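UDP-N-Acetylenolpyruvylglucosamine Reductase (Thermus caldophilus, PDB 2GQT) reduces UDP-N-acetylenolpyruvylglucosamine to UDP-N-acetylmuramate with NADPH and a bound FAD, a step in building the peptidoglycan cell wall. Local coordinates at residues L25-T30 / R64-F69. Residues are numbered along the deposited sequence; the frame is centred on the assembly and turned at random.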
# COMPACT_ATOMS: atom_id res chain seq x y z
N LEU A 25 -1.54 18.75 -0.95
CA LEU A 25 -0.90 17.74 -1.78
C LEU A 25 0.11 18.36 -2.73
O LEU A 25 -0.23 19.22 -3.54
CB LEU A 25 -1.97 16.97 -2.57
CG LEU A 25 -1.53 15.75 -3.38
CD1 LEU A 25 -1.06 14.63 -2.45
CD2 LEU A 25 -2.69 15.28 -4.22
N TRP A 26 1.35 17.89 -2.65
CA TRP A 26 2.44 18.29 -3.54
C TRP A 26 2.72 17.15 -4.52
O TRP A 26 3.15 16.08 -4.11
CB TRP A 26 3.70 18.54 -2.70
CG TRP A 26 3.63 19.77 -1.86
CD1 TRP A 26 2.74 20.04 -0.87
CD2 TRP A 26 4.51 20.90 -1.94
NE1 TRP A 26 2.99 21.29 -0.33
CE2 TRP A 26 4.07 21.83 -0.97
CE3 TRP A 26 5.61 21.22 -2.74
CZ2 TRP A 26 4.71 23.06 -0.78
CZ3 TRP A 26 6.24 22.45 -2.55
CH2 TRP A 26 5.79 23.35 -1.58
N THR A 27 2.46 17.38 -5.81
CA THR A 27 2.72 16.37 -6.83
C THR A 27 4.07 16.69 -7.48
O THR A 27 4.22 17.71 -8.15
CB THR A 27 1.58 16.30 -7.87
OG1 THR A 27 0.35 16.05 -7.19
CG2 THR A 27 1.82 15.19 -8.87
N VAL A 28 5.03 15.80 -7.24
CA VAL A 28 6.43 15.98 -7.62
C VAL A 28 6.74 15.19 -8.89
O VAL A 28 6.43 14.00 -8.95
CB VAL A 28 7.36 15.48 -6.46
CG1 VAL A 28 8.80 15.32 -6.94
CG2 VAL A 28 7.28 16.43 -5.27
N GLU A 29 7.36 15.83 -9.87
CA GLU A 29 7.69 15.16 -11.14
C GLU A 29 9.18 15.00 -11.41
O GLU A 29 9.56 14.27 -12.32
CB GLU A 29 7.05 15.91 -12.31
CG GLU A 29 5.53 15.83 -12.33
CD GLU A 29 4.94 16.45 -13.58
OE1 GLU A 29 5.63 17.23 -14.26
OE2 GLU A 29 3.76 16.15 -13.88
N THR A 30 10.01 15.69 -10.64
CA THR A 30 11.45 15.72 -10.90
C THR A 30 12.24 15.65 -9.60
O THR A 30 11.71 15.89 -8.51
CB THR A 30 11.88 17.02 -11.62
OG1 THR A 30 11.74 18.13 -10.73
CG2 THR A 30 11.05 17.27 -12.88
N ARG A 64 3.14 13.28 -3.48
CA ARG A 64 2.85 12.23 -4.46
C ARG A 64 3.95 12.26 -5.51
O ARG A 64 4.32 13.33 -6.00
CB ARG A 64 1.53 12.52 -5.19
CG ARG A 64 0.27 12.29 -4.42
CD ARG A 64 -0.92 12.34 -5.36
NE ARG A 64 -0.89 13.43 -6.34
CZ ARG A 64 -1.76 13.55 -7.33
NH1 ARG A 64 -2.72 12.65 -7.48
NH2 ARG A 64 -1.69 14.57 -8.18
N LEU A 65 4.45 11.08 -5.87
CA LEU A 65 5.50 10.97 -6.88
C LEU A 65 4.90 10.66 -8.23
O LEU A 65 4.24 9.64 -8.42
CB LEU A 65 6.48 9.87 -6.48
CG LEU A 65 7.18 10.00 -5.13
CD1 LEU A 65 7.99 8.75 -4.87
CD2 LEU A 65 8.05 11.24 -5.05
N ALA A 66 5.15 11.57 -9.17
CA ALA A 66 4.66 11.40 -10.53
C ALA A 66 5.80 11.70 -11.51
O ALA A 66 6.97 11.59 -11.13
CB ALA A 66 3.44 12.30 -10.77
N GLY A 67 5.49 12.06 -12.75
CA GLY A 67 6.53 12.41 -13.72
C GLY A 67 7.57 11.33 -13.87
O GLY A 67 7.24 10.17 -14.13
N GLU A 68 8.84 11.68 -13.69
CA GLU A 68 9.92 10.72 -13.85
C GLU A 68 9.81 9.54 -12.88
O GLU A 68 10.33 8.45 -13.14
CB GLU A 68 11.28 11.40 -13.71
CG GLU A 68 11.66 11.78 -12.28
CD GLU A 68 13.08 12.28 -12.17
OE1 GLU A 68 13.35 13.39 -12.67
OE2 GLU A 68 13.92 11.57 -11.58
N PHE A 69 9.10 9.75 -11.77
CA PHE A 69 8.93 8.70 -10.76
C PHE A 69 7.86 7.67 -11.14
O PHE A 69 7.68 6.70 -10.42
CB PHE A 69 8.66 9.32 -9.38
CG PHE A 69 9.72 10.28 -8.94
CD1 PHE A 69 9.47 11.64 -8.94
CD2 PHE A 69 10.98 9.83 -8.57
CE1 PHE A 69 10.45 12.55 -8.54
CE2 PHE A 69 11.97 10.73 -8.17
CZ PHE A 69 11.70 12.09 -8.17
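Arg64 meets Thr27 side-on: NE and NH2 both donate to the one hydroxyl, NH2 at 2.7 Å from OG1 and NE less straight at 3.0 Å, with OG1 in the guanidinium plane. A bend at chi3 (-44°) swings the arginine's end back to this neighbour on the same face of the sheet. Leu25, also on that face, crosses the arginine chain at about a right angle; its CD1 packs 3.3 Å from Arg64 CG, while CD2 lies over one guanidinium face, near its rim. Thr27 CG2, beside the same NH2, also touches Ala66 CB. Shortening Arg64 to an alanine removes both N-H donors and the chain beside Leu25, and is likely to leave the Thr27 hydroxyl without these partners and a gap beside the leucine methyls.

Beneath these side chains, strands 22-28 and 61-65 run parallel. Val28 is held through both backbone groups, N to Arg64 O and O to Ala66 N (2.8 Å), and Arg64 N reaches Trp26 O. Past the strand ends Glu68 N still bonds Glu29 O at 3.0 Å.

On the opposite face, Val28 CG1, anti to its own N (chi1 166°), reaches Phe69 CE1 at 3.6 Å. The Phe69 ring has Glu68 CG over the centre of one face, Leu65 CD2 toward the rim of the other and Thr30 O at its edge. Glu68 sends OE2 to a salt bridge with Arg164, and Leu65 touches FAD. Chemically, then, one sheet in the FAD-binding domain divides its work: a charged group gripping a hydroxyl on one face, and apolar packing of Val28, Phe69 and Leu65 on the other, with Leu65 at the cofactor.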